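Local structure of glycosyl hydrolase 25 (4FF5) at residues 103-108 with 144-149; 131-136 with 171-176; 188-191 with 195-198; 225-230 with 259-264. The protein probably cleaves glycosidic bonds as a family 25 glycosyl hydrolase of the pneumococcal outer surface, and takes part as a virulence factor in host-cell invasion. One frame throughout, in Å; residues are numbered along the deposited sequence.

Contact 1. Residues 103-108 with 144-149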
loop_
_atom_site.group_PDB
_atom_site.type_symbol
_atom_site.label_atom_id
_atom_site.label_comp_id
_atom_site.label_asym_id
_atom_site.label_seq_id
_atom_site.Cartn_x
_atom_site.Cartn_y
_atom_site.Cartn_z
ATOM N N ALA A 103 3.777 13.790 -2.647
ATOM C CA ALA A 103 2.495 13.824 -3.352
ATOM C C ALA A 103 1.289 13.304 -2.561
ATOM O O ALA A 103 0.161 13.460 -3.022
ATOM C CB ALA A 103 2.591 13.086 -4.692
ATOM N N TYR A 104 1.509 12.709 -1.381
ATOM C CA TYR A 104 0.435 11.932 -0.733
ATOM C C TYR A 104 -0.866 12.716 -0.473
ATOM O O TYR A 104 -1.953 12.173 -0.654
ATOM C CB TYR A 104 0.931 11.218 0.543
ATOM C CG TYR A 104 0.990 12.109 1.764
ATOM C CD1 TYR A 104 -0.036 12.105 2.704
ATOM C CD2 TYR A 104 2.068 12.971 1.966
ATOM C CE1 TYR A 104 0.011 12.929 3.834
ATOM C CE2 TYR A 104 2.121 13.796 3.077
ATOM C CZ TYR A 104 1.104 13.780 4.003
ATOM O OH TYR A 104 1.190 14.617 5.100
ATOM N N LYS A 105 -0.763 13.989 -0.088
ATOM C CA LYS A 105 -1.978 14.773 0.196
ATOM C C LYS A 105 -2.843 14.888 -1.052
ATOM O O LYS A 105 -4.073 14.729 -0.988
ATOM C CB LYS A 105 -1.635 16.176 0.702
ATOM C CG LYS A 105 -0.853 16.238 1.999
ATOM C CD LYS A 105 -0.676 17.699 2.416
ATOM C CE LYS A 105 -0.209 17.788 3.853
ATOM N NZ LYS A 105 0.171 19.184 4.224
ATOM N N SER A 106 -2.193 15.155 -2.186
ATOM C CA SER A 106 -2.871 15.190 -3.482
ATOM C C SER A 106 -3.520 13.875 -3.892
ATOM O O SER A 106 -4.703 13.836 -4.279
ATOM C CB SER A 106 -1.903 15.626 -4.562
ATOM O OG SER A 106 -1.628 17.013 -4.443
ATOM N N HIS A 107 -2.755 12.787 -3.837
ATOM C CA HIS A 107 -3.299 11.496 -4.222
ATOM C C HIS A 107 -4.462 11.112 -3.341
ATOM O O HIS A 107 -5.486 10.658 -3.850
ATOM C CB HIS A 107 -2.238 10.402 -4.176
ATOM C CG HIS A 107 -1.169 10.523 -5.233
ATOM N ND1 HIS A 107 -1.402 11.050 -6.466
ATOM C CD2 HIS A 107 0.172 10.134 -5.214
ATOM C CE1 HIS A 107 -0.262 10.999 -7.185
ATOM N NE2 HIS A 107 0.699 10.436 -6.413
ATOM N N ILE A 108 -4.330 11.293 -2.027
ATOM C CA ILE A 108 -5.399 10.900 -1.115
ATOM C C ILE A 108 -6.648 11.764 -1.310
ATOM O O ILE A 108 -7.735 11.233 -1.526
ATOM C CB ILE A 108 -4.962 10.922 0.364
ATOM C CG1 ILE A 108 -3.855 9.883 0.605
ATOM C CG2 ILE A 108 -6.141 10.628 1.274
ATOM C CD1 ILE A 108 -3.180 9.975 1.969
ATOM N N SER A 144 -3.229 9.588 9.286
ATOM C CA SER A 144 -4.459 9.418 10.077
ATOM C C SER A 144 -5.546 10.490 9.849
ATOM O O SER A 144 -6.725 10.150 9.881
ATOM C CB SER A 144 -4.160 9.221 11.574
ATOM O OG SER A 144 -3.588 10.389 12.170
ATOM N N PRO A 145 -5.154 11.769 9.583
ATOM C CA PRO A 145 -6.156 12.801 9.305
ATOM C C PRO A 145 -7.069 12.452 8.137
ATOM O O PRO A 145 -8.175 12.982 8.050
ATOM C CB PRO A 145 -5.309 14.034 8.961
ATOM C CG PRO A 145 -4.031 13.819 9.702
ATOM C CD PRO A 145 -3.792 12.342 9.610
ATOM N N TYR A 146 -6.610 11.568 7.251
ATOM C CA TYR A 146 -7.371 11.204 6.048
ATOM C C TYR A 146 -8.253 9.965 6.222
ATOM O O TYR A 146 -8.947 9.571 5.295
ATOM C CB TYR A 146 -6.426 11.045 4.846
ATOM C CG TYR A 146 -5.688 12.314 4.531
ATOM C CD1 TYR A 146 -6.292 13.310 3.760
ATOM C CD2 TYR A 146 -4.400 12.551 5.030
ATOM C CE1 TYR A 146 -5.627 14.486 3.481
ATOM C CE2 TYR A 146 -3.729 13.737 4.744
ATOM C CZ TYR A 146 -4.359 14.697 3.971
ATOM O OH TYR A 146 -3.729 15.874 3.668
ATOM N N SER A 147 -8.239 9.378 7.422
ATOM C CA SER A 147 -9.035 8.177 7.726
ATOM C C SER A 147 -8.807 7.097 6.674
ATOM O O SER A 147 -9.774 6.619 6.055
ATOM C CB SER A 147 -10.534 8.506 7.805
ATOM O OG SER A 147 -10.787 9.404 8.869
ATOM N N PRO A 148 -7.530 6.707 6.462
ATOM C CA PRO A 148 -7.277 5.701 5.428
ATOM C C PRO A 148 -7.927 4.356 5.777
ATOM O O PRO A 148 -8.118 4.037 6.960
ATOM C CB PRO A 148 -5.753 5.605 5.400
ATOM C CG PRO A 148 -5.314 6.021 6.761
ATOM C CD PRO A 148 -6.299 7.064 7.199
ATOM N N SER A 149 -8.275 3.588 4.751
ATOM C CA SER A 149 -8.950 2.307 4.946
ATOM C C SER A 149 -8.046 1.215 5.537
ATOM O O SER A 149 -8.544 0.210 6.037
ATOM C CB SER A 149 -9.554 1.826 3.631
ATOM O OG SER A 149 -8.529 1.358 2.753
#

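Contact 2. Residues 131-136 with 171-176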
loop_
_atom_site.group_PDB
_atom_site.type_symbol
_atom_site.label_atom_id
_atom_site.label_comp_id
_atom_site.label_asym_id
_atom_site.label_seq_id
_atom_site.Cartn_x
_atom_site.Cartn_y
_atom_site.Cartn_z
ATOM N N GLU A 131 14.466 4.270 15.348
ATOM C CA GLU A 131 14.121 4.739 13.985
ATOM C C GLU A 131 12.809 4.122 13.499
ATOM O O GLU A 131 12.008 4.788 12.833
ATOM C CB GLU A 131 15.239 4.436 12.979
ATOM C CG GLU A 131 16.557 5.154 13.280
ATOM C CD GLU A 131 17.559 5.126 12.131
ATOM O OE1 GLU A 131 17.315 4.433 11.111
ATOM O OE2 GLU A 131 18.605 5.814 12.249
ATOM N N MET A 132 12.596 2.847 13.820
ATOM C CA MET A 132 11.350 2.177 13.416
ATOM C C MET A 132 10.134 2.822 14.062
ATOM O O MET A 132 9.136 3.076 13.388
ATOM C CB MET A 132 11.401 0.684 13.718
ATOM C CG MET A 132 12.375 -0.054 12.831
ATOM S SD MET A 132 11.745 -0.155 11.138
ATOM C CE MET A 132 12.683 -1.555 10.535
ATOM N N GLU A 133 10.234 3.101 15.363
ATOM C CA GLU A 133 9.140 3.706 16.110
ATOM C C GLU A 133 8.889 5.169 15.693
ATOM O O GLU A 133 7.727 5.601 15.619
ATOM C CB GLU A 133 9.381 3.560 17.623
ATOM C CG GLU A 133 9.284 2.115 18.083
ATOM C CD GLU A 133 9.567 1.919 19.570
ATOM O OE1 GLU A 133 9.918 2.891 20.273
ATOM O OE2 GLU A 133 9.443 0.777 20.029
ATOM N N LYS A 134 9.971 5.893 15.390
ATOM C CA LYS A 134 9.913 7.270 14.875
ATOM C C LYS A 134 9.173 7.300 13.542
ATOM O O LYS A 134 8.252 8.088 13.355
ATOM C CB LYS A 134 11.332 7.820 14.700
ATOM C CG LYS A 134 11.446 9.253 14.208
ATOM C CD LYS A 134 12.915 9.662 14.218
ATOM C CE LYS A 134 13.192 10.872 13.345
ATOM N NZ LYS A 134 12.857 12.173 13.992
ATOM N N ALA A 135 9.588 6.432 12.620
ATOM C CA ALA A 135 8.975 6.345 11.299
ATOM C C ALA A 135 7.484 5.999 11.371
ATOM O O ALA A 135 6.681 6.593 10.663
ATOM C CB ALA A 135 9.739 5.345 10.428
ATOM N N ALA A 136 7.127 5.042 12.226
ATOM C CA ALA A 136 5.727 4.670 12.462
ATOM C C ALA A 136 4.924 5.865 12.961
ATOM O O ALA A 136 3.784 6.048 12.566
ATOM C CB ALA A 136 5.625 3.511 13.451
ATOM N N ARG A 171 5.231 -2.171 13.518
ATOM C CA ARG A 171 3.838 -2.597 13.680
ATOM C C ARG A 171 3.249 -2.263 15.066
ATOM O O ARG A 171 2.167 -1.679 15.165
ATOM C CB ARG A 171 3.713 -4.107 13.424
ATOM C CG ARG A 171 2.277 -4.578 13.248
ATOM C CD ARG A 171 2.079 -6.022 13.727
ATOM N NE ARG A 171 2.440 -6.166 15.145
ATOM C CZ ARG A 171 1.658 -5.843 16.174
ATOM N NH1 ARG A 171 0.447 -5.345 15.964
ATOM N NH2 ARG A 171 2.106 -6.003 17.422
ATOM N N ALA A 172 3.953 -2.686 16.117
ATOM C CA ALA A 172 3.542 -2.429 17.502
ATOM C C ALA A 172 3.339 -0.938 17.784
ATOM O O ALA A 172 2.359 -0.542 18.434
ATOM C CB ALA A 172 4.562 -3.012 18.472
ATOM N N LYS A 173 4.268 -0.107 17.311
ATOM C CA LYS A 173 4.136 1.327 17.539
ATOM C C LYS A 173 2.892 1.881 16.843
ATOM O O LYS A 173 2.118 2.648 17.438
ATOM C CB LYS A 173 5.399 2.083 17.123
ATOM C CG LYS A 173 5.330 3.591 17.362
ATOM C CD LYS A 173 5.489 3.910 18.856
ATOM C CE LYS A 173 5.687 5.403 19.066
ATOM N NZ LYS A 173 5.918 5.692 20.508
ATOM N N LEU A 174 2.674 1.467 15.594
ATOM C CA LEU A 174 1.518 1.922 14.836
ATOM C C LEU A 174 0.217 1.545 15.544
ATOM O O LEU A 174 -0.696 2.362 15.652
ATOM C CB LEU A 174 1.563 1.307 13.438
ATOM C CG LEU A 174 0.726 1.888 12.313
ATOM C CD1 LEU A 174 0.996 3.380 12.172
ATOM C CD2 LEU A 174 1.031 1.157 11.014
ATOM N N ALA A 175 0.154 0.306 16.044
ATOM C CA ALA A 175 -1.012 -0.177 16.812
ATOM C C ALA A 175 -1.283 0.693 18.037
ATOM O O ALA A 175 -2.413 1.146 18.253
ATOM C CB ALA A 175 -0.810 -1.634 17.229
ATOM N N SER A 176 -0.239 0.939 18.822
ATOM C CA SER A 176 -0.342 1.732 20.042
ATOM C C SER A 176 -0.781 3.185 19.784
ATOM O O SER A 176 -1.302 3.838 20.674
ATOM C CB SER A 176 0.988 1.728 20.796
ATOM O OG SER A 176 1.889 2.646 20.206
#

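Contact 3. Residues 188-191 with 195-198. With EDO (1,2-ethanediol), chain G.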
loop_
_atom_site.group_PDB
_atom_site.type_symbol
_atom_site.label_atom_id
_atom_site.label_comp_id
_atom_site.label_asym_id
_atom_site.label_seq_id
_atom_site.Cartn_x
_atom_site.Cartn_y
_atom_site.Cartn_z
ATOM N N VAL A 188 7.994 -13.128 -1.167
ATOM C CA VAL A 188 8.054 -14.453 -0.543
ATOM C C VAL A 188 9.492 -14.803 -0.101
ATOM O O VAL A 188 9.724 -15.275 1.032
ATOM C CB VAL A 188 7.490 -15.544 -1.480
ATOM C CG1 VAL A 188 7.755 -16.924 -0.892
ATOM C CG2 VAL A 188 5.989 -15.324 -1.694
ATOM N N TYR A 189 10.444 -14.577 -0.993
ATOM C CA TYR A 189 11.830 -14.910 -0.681
ATOM C C TYR A 189 12.373 -14.094 0.491
ATOM O O TYR A 189 13.058 -14.632 1.358
ATOM C CB TYR A 189 12.704 -14.726 -1.916
ATOM C CG TYR A 189 12.371 -15.672 -3.041
ATOM C CD1 TYR A 189 12.467 -17.052 -2.869
ATOM C CD2 TYR A 189 11.963 -15.182 -4.274
ATOM C CE1 TYR A 189 12.151 -17.923 -3.900
ATOM C CE2 TYR A 189 11.645 -16.043 -5.314
ATOM C CZ TYR A 189 11.749 -17.411 -5.122
ATOM O OH TYR A 189 11.435 -18.257 -6.165
ATOM N N PHE A 190 12.056 -12.800 0.522
ATOM C CA PHE A 190 12.487 -11.951 1.629
ATOM C C PHE A 190 11.907 -12.443 2.962
ATOM O O PHE A 190 12.627 -12.587 3.954
ATOM C CB PHE A 190 12.091 -10.480 1.389
ATOM C CG PHE A 190 12.758 -9.523 2.339
ATOM C CD1 PHE A 190 13.967 -8.922 2.000
ATOM C CD2 PHE A 190 12.213 -9.265 3.586
ATOM C CE1 PHE A 190 14.607 -8.061 2.880
ATOM C CE2 PHE A 190 12.853 -8.400 4.480
ATOM C CZ PHE A 190 14.054 -7.793 4.120
ATOM N N MET A 191 10.597 -12.676 2.964
ATOM C CA MET A 191 9.871 -13.175 4.121
ATOM C C MET A 191 10.529 -14.442 4.668
ATOM O O MET A 191 10.747 -14.545 5.869
ATOM C CB MET A 191 8.411 -13.467 3.726
ATOM C CG MET A 191 7.605 -14.225 4.776
ATOM S SD MET A 191 5.868 -14.303 4.303
ATOM C CE MET A 191 5.943 -15.512 2.982
ATOM N N SER A 195 12.783 -14.707 7.985
ATOM C CA SER A 195 11.795 -15.218 8.926
ATOM C C SER A 195 10.821 -14.126 9.368
ATOM O O SER A 195 10.500 -14.018 10.557
ATOM C CB SER A 195 12.495 -15.811 10.161
ATOM O OG SER A 195 13.344 -16.880 9.804
ATOM N N ILE A 196 10.371 -13.318 8.407
ATOM C CA ILE A 196 9.421 -12.241 8.678
ATOM C C ILE A 196 8.070 -12.857 9.002
ATOM O O ILE A 196 7.414 -13.453 8.137
ATOM C CB ILE A 196 9.239 -11.278 7.488
ATOM C CG1 ILE A 196 10.579 -10.702 6.987
ATOM C CG2 ILE A 196 8.271 -10.164 7.879
ATOM C CD1 ILE A 196 11.307 -9.784 7.955
ATOM N N ASP A 197 7.689 -12.711 10.260
ATOM C CA ASP A 197 6.440 -13.244 10.788
ATOM C C ASP A 197 5.305 -12.324 10.391
ATOM O O ASP A 197 5.303 -11.138 10.738
ATOM C CB ASP A 197 6.551 -13.300 12.305
ATOM C CG ASP A 197 5.462 -14.144 12.956
ATOM O OD1 ASP A 197 4.455 -14.501 12.304
ATOM O OD2 ASP A 197 5.633 -14.445 14.154
ATOM N N THR A 198 4.330 -12.859 9.670
ATOM C CA THR A 198 3.185 -12.042 9.261
ATOM C C THR A 198 1.967 -12.221 10.197
ATOM O O THR A 198 0.942 -11.559 10.015
ATOM C CB THR A 198 2.775 -12.323 7.801
ATOM O OG1 THR A 198 2.185 -13.630 7.701
ATOM C CG2 THR A 198 3.991 -12.231 6.862
HETATM C C1 EDO G . 15.694 -15.839 -0.364
HETATM O O1 EDO G . 15.968 -14.569 0.258
HETATM C C2 EDO G . 15.224 -16.835 0.686
HETATM O O2 EDO G . 13.868 -17.167 0.372
#

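Contact 4. Residues 225-230 with 259-264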
loop_
_atom_site.group_PDB
_atom_site.type_symbol
_atom_site.label_atom_id
_atom_site.label_comp_id
_atom_site.label_asym_id
_atom_site.label_seq_id
_atom_site.Cartn_x
_atom_site.Cartn_y
_atom_site.Cartn_z
ATOM N N ASP A 225 -1.762 -17.515 3.215
ATOM C CA ASP A 225 -3.037 -16.936 2.717
ATOM C C ASP A 225 -3.084 -15.401 2.576
ATOM O O ASP A 225 -3.695 -14.674 3.389
ATOM C CB ASP A 225 -4.225 -17.404 3.560
ATOM C CG ASP A 225 -4.323 -16.678 4.878
ATOM O OD1 ASP A 225 -3.299 -16.587 5.583
ATOM O OD2 ASP A 225 -5.431 -16.189 5.208
ATOM N N TYR A 226 -2.505 -14.893 1.510
ATOM C CA TYR A 226 -2.466 -13.446 1.282
ATOM C C TYR A 226 -3.802 -12.916 0.696
ATOM O O TYR A 226 -4.548 -13.651 0.033
ATOM C CB TYR A 226 -1.270 -13.139 0.379
ATOM C CG TYR A 226 -1.360 -13.851 -0.956
ATOM C CD1 TYR A 226 -1.971 -13.239 -2.054
ATOM C CD2 TYR A 226 -0.850 -15.148 -1.115
ATOM C CE1 TYR A 226 -2.086 -13.900 -3.266
ATOM C CE2 TYR A 226 -0.979 -15.826 -2.318
ATOM C CZ TYR A 226 -1.589 -15.196 -3.391
ATOM O OH TYR A 226 -1.679 -15.844 -4.598
ATOM N N ASP A 227 -4.079 -11.631 0.927
ATOM C CA ASP A 227 -5.320 -11.010 0.477
ATOM C C ASP A 227 -5.182 -10.311 -0.867
ATOM O O ASP A 227 -6.152 -10.157 -1.614
ATOM C CB ASP A 227 -5.767 -9.963 1.500
ATOM C CG ASP A 227 -6.365 -10.569 2.741
ATOM O OD1 ASP A 227 -6.802 -11.734 2.702
ATOM O OD2 ASP A 227 -6.423 -9.861 3.768
ATOM N N ILE A 228 -3.977 -9.853 -1.176
ATOM C CA ILE A 228 -3.817 -8.962 -2.330
ATOM C C ILE A 228 -2.420 -9.175 -2.944
ATOM O O ILE A 228 -1.449 -9.444 -2.237
ATOM C CB ILE A 228 -4.141 -7.485 -1.931
ATOM C CG1 ILE A 228 -3.992 -6.517 -3.122
ATOM C CG2 ILE A 228 -3.381 -7.061 -0.672
ATOM C CD1 ILE A 228 -4.711 -5.185 -2.940
ATOM N N HIS A 229 -2.374 -9.089 -4.269
ATOM C CA HIS A 229 -1.223 -9.455 -5.083
ATOM C C HIS A 229 -0.826 -8.303 -5.970
ATOM O O HIS A 229 -1.606 -7.826 -6.811
ATOM C CB HIS A 229 -1.578 -10.712 -5.884
ATOM C CG HIS A 229 -0.636 -11.037 -7.021
ATOM N ND1 HIS A 229 -1.054 -11.683 -8.130
ATOM C CD2 HIS A 229 0.741 -10.812 -7.189
ATOM C CE1 HIS A 229 -0.020 -11.843 -8.972
ATOM N NE2 HIS A 229 1.082 -11.320 -8.396
ATOM N N GLN A 230 0.397 -7.828 -5.788
ATOM C CA GLN A 230 0.933 -6.815 -6.667
ATOM C C GLN A 230 1.522 -7.498 -7.901
ATOM O O GLN A 230 2.583 -8.127 -7.811
ATOM C CB GLN A 230 2.015 -6.027 -5.959
ATOM C CG GLN A 230 2.346 -4.727 -6.689
ATOM C CD GLN A 230 3.485 -4.006 -6.020
ATOM O OE1 GLN A 230 4.629 -4.513 -5.995
ATOM N NE2 GLN A 230 3.209 -2.794 -5.508
ATOM N N PHE A 259 -12.266 -7.280 -0.528
ATOM C CA PHE A 259 -12.261 -5.868 -0.860
ATOM C C PHE A 259 -12.850 -5.033 0.288
ATOM O O PHE A 259 -12.307 -3.990 0.643
ATOM C CB PHE A 259 -13.027 -5.592 -2.170
ATOM C CG PHE A 259 -12.900 -4.176 -2.628
ATOM C CD1 PHE A 259 -11.855 -3.794 -3.461
ATOM C CD2 PHE A 259 -13.783 -3.210 -2.174
ATOM C CE1 PHE A 259 -11.708 -2.467 -3.844
ATOM C CE2 PHE A 259 -13.657 -1.890 -2.562
ATOM C CZ PHE A 259 -12.612 -1.518 -3.392
ATOM N N ARG A 260 -13.985 -5.477 0.835
ATOM C CA ARG A 260 -14.596 -4.806 1.985
ATOM C C ARG A 260 -13.591 -4.695 3.126
ATOM O O ARG A 260 -13.395 -3.622 3.688
ATOM C CB ARG A 260 -15.851 -5.547 2.482
ATOM C CG ARG A 260 -16.443 -4.901 3.732
ATOM C CD ARG A 260 -17.507 -5.769 4.399
ATOM N N LYS A 261 -12.957 -5.813 3.456
ATOM C CA LYS A 261 -11.939 -5.845 4.488
ATOM C C LYS A 261 -10.861 -4.763 4.286
ATOM O O LYS A 261 -10.493 -4.043 5.221
ATOM C CB LYS A 261 -11.284 -7.218 4.495
ATOM C CG LYS A 261 -10.167 -7.328 5.502
ATOM C CD LYS A 261 -9.648 -8.747 5.585
ATOM C CE LYS A 261 -8.280 -8.770 6.219
ATOM N NZ LYS A 261 -7.693 -10.145 6.162
ATOM N N LEU A 262 -10.360 -4.662 3.059
ATOM C CA LEU A 262 -9.175 -3.834 2.781
ATOM C C LEU A 262 -9.497 -2.378 2.508
ATOM O O LEU A 262 -8.652 -1.500 2.738
ATOM C CB LEU A 262 -8.370 -4.408 1.607
ATOM C CG LEU A 262 -7.834 -5.847 1.792
ATOM C CD1 LEU A 262 -6.886 -6.223 0.662
ATOM C CD2 LEU A 262 -7.131 -6.030 3.123
ATOM N N PHE A 263 -10.700 -2.131 2.000
ATOM C CA PHE A 263 -11.053 -0.797 1.523
ATOM C C PHE A 263 -12.281 -0.149 2.140
ATOM O O PHE A 263 -12.424 1.067 2.089
ATOM C CB PHE A 263 -11.141 -0.813 0.013
ATOM C CG PHE A 263 -9.792 -0.882 -0.624
ATOM C CD1 PHE A 263 -8.972 0.248 -0.666
ATOM C CD2 PHE A 263 -9.306 -2.081 -1.112
ATOM C CE1 PHE A 263 -7.707 0.184 -1.221
ATOM C CE2 PHE A 263 -8.033 -2.155 -1.662
ATOM C CZ PHE A 263 -7.234 -1.018 -1.722
ATOM N N LEU A 264 -13.155 -0.946 2.728
ATOM C CA LEU A 264 -14.444 -0.417 3.170
ATOM C C LEU A 264 -14.671 -0.536 4.680
ATOM O O LEU A 264 -15.805 -0.440 5.149
ATOM C CB LEU A 264 -15.576 -1.049 2.348
ATOM C CG LEU A 264 -15.613 -0.854 0.818
ATOM C CD1 LEU A 264 -16.812 -1.572 0.199
ATOM C CD2 LEU A 264 -15.586 0.604 0.381
HETATM O O HOH W 1 -8.949 -12.557 4.423
#

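Contact 1. Residues 103-108 with 144-149
Tyr146 reaches across to helix 104-112 and meets three side chains of its first turns: Ile108 at the root of the ring, Tyr104 along its flank and Lys105 at the hydroxyl end. The ring's base rests on Ile108, whose CG2 lies 3.6 Å from Tyr146 CB and also touches CG and CD1. That methyl is thrown out opposite the backbone N because Ile108 carries CG1 beside the N (chi1 -64°), which sends the longer branch, with CD1, toward Tyr104 instead. There CD1 meets the edge of the Tyr104 ring in its plane. Halfway out, Tyr146 CE2 comes within 3.9 Å of Tyr104 CE1, the two side chains running at about a right angle to each other. At the far end the Tyr146 OH sits over the aliphatic part of Lys105, 3.3 Å from CG and 3.6 Å from CB. This is packing against methylene groups rather than a polar bond, and the extended lysine chain carries its ammonium away from the loop. Lys105 CG is also laid over one face of the Tyr104 ring, toward its rim, so Lys105 and Tyr104, two of the three residues meeting Tyr146, also pack on each other. The Tyr146 backbone is held as well, its O accepting a hydrogen bond from Gln112 NE2 further along the same helix. Residues 144-149, a short 3-10 segment and the loop after it, link helix 129-143 to strand 151-155. Behind the contact, Tyr104 and Ile108 pack on Val80 of strand 77-84, while Ile108 and Pro148 both reach strand 118-123, placing this junction on the outside of the barrel wall.

Contact 2. Residues 131-136 with 171-176
Lys173 lies across helix 129-143 with its aliphatic chain, and its torsions decide what it touches. CG stands opposite the backbone N (chi1 -179°), and a bend at chi2 of 75° then turns the rest of the chain across the neighbouring helix, past Glu133. The result is that CG comes 3.6 Å from Glu133 O and 3.9 Å from Ala136 CB, while CD passes by Glu133 CB. Glu133 leaves its own helix with CG beside the backbone N and is extended beyond it, so the two long side chains cross at about a right angle, with Glu133 CG 4.0 Å from Lys173 CB. Their charged ends do not close into a salt bridge: Glu133 OE1 and Lys173 NZ stay 4.9 Å apart, an attraction at a distance at most. The two helices are neighbours on the outside of the TIM barrel, and run in broadly the same direction, as repeated beta-alpha units require; their short segments approach to 8.5 Å and cross at -38°. Small Ala136 sits where they come together, its methyl against Lys173. Deeper in, Leu174 directs CD1 to the carbonyl of Ala136, 3.9 Å from its O, and also packs on Phe139, Tyr140 and Ile182 of strand 182-186. One turn before Leu174 on the same helix, Phe170 packs on Met132, Ala135 and Ala136. On the second helix, the Ser176 hydroxyl turns back to donate to Lys173 O.

Contact 3. Residues 188-191 with 195-198
Met191 and Ile196 meet at the C-terminal end of helix 188-193, in a local contact where the chain leaves the helix and turns across its end on the way to strand 203-207. Ile196 N donates to Met191 O over 2.8 Å; the donor lies in the carbonyl plane on a lone pair, with an N-H...O angle of 149°. Ser195 N is also close to this oxygen but is badly angled for it, and bonds to Glu192 O instead. Together these two bonds make a Schellman motif, with Ser195 as its C-prime residue at positive phi. The turn brings the Ile196 side chain in against the end of the helix. Its CG1 lies 4.0 Å from Phe190 CD2, and CD1 reaches CE2 of the same ring. The Phe190 ring gets there because CG is set opposite the backbone N (chi1 -168°). Met191 takes the same first torsion and runs straight on through chi2, so that its chain runs past the exit loop: CG lies 3.5 Å from Ile196 O, and SD meets Thr198 CG2 at 3.8 Å. This is the helical layer of a beta-alpha unit in the TIM barrel, packed on its strand, for Ile196 and Thr198 both rest on Ile184 of strand 182-186, and Met191 touches Val186. Met163 of helix 163-177 closes over Phe190 and Ile196. Near Tyr189, a 1,2-ethanediol, probably from the crystallisation liquor, is bound to Tyr189 O through both hydroxyls, O2 at 2.8 Å and O1 at 3.1 Å, with O2 also at the edge of the tyrosine ring.

Contact 4. Residues 225-230 with 259-264
A salt bridge joins Asp227 to Lys261: NZ donates to OD2 at 2.7 Å, arriving on the syn lone pair, the side that faces the other carboxylate oxygen. A water bridges the same pair, donating to Asp227 OD1 at 2.9 Å and accepting from Lys261 NZ at 3.2 Å. Both oxygens of the carboxylate are thus tied to one ammonium, one directly and one through the water. Each end has a further partner: Ser203 OG bonds to Asp227 OD2, and Lys261 NZ also donates to Thr202 O. With OD2 gripped by two donors and OD1 by the water, the carboxylate is held in rotation and its negative charge is probably favoured. Lys261 gets there by stretching out fully, CG set opposite the backbone N (chi1 178°), and crosses the aspartate at about a right angle. In the TIM barrel this ties the residue just before strand 228-232 to the C-terminal helix 255-263, which lies against the outside of the wall. Next to the ion pair the packing turns apolar. Leu262 CD1 rests 3.8 Å from Ile228 CG2 and also touches Ile228 CB and Asp227 CB, while its CD2 lies 3.9 Å from Asp227 OD2. Leu262 reaches the two flanking strands as well, Ser203 on one and Ile249 on the other; Ile228 packs on Trp205 and Asn247.

In the fold
All four contacts belong to one TIM barrel, whose strands follow chain order around the sheet. The segments of contacts 1 and 2 alternate along the sequence, since helix 129-143 supplies contact 2 and the loop after it supplies contact 1; their centres are about 18 Å apart. Contact 3 follows, then contact 4 near the C-terminus. Contacts 1 and 3 lie on opposite sides of the chain's centre, their centres about 28 Å apart; the centres of contacts 2 and 3 are about 19 Å apart. Only contacts 1 and 4 touch, where Ser149 OG probably hydrogen-bonds to Leu262 O. Contact 2 joins two helices of the outer layer, contacts 1 and 3 join helices to loops, and contact 4 joins a helix to a strand.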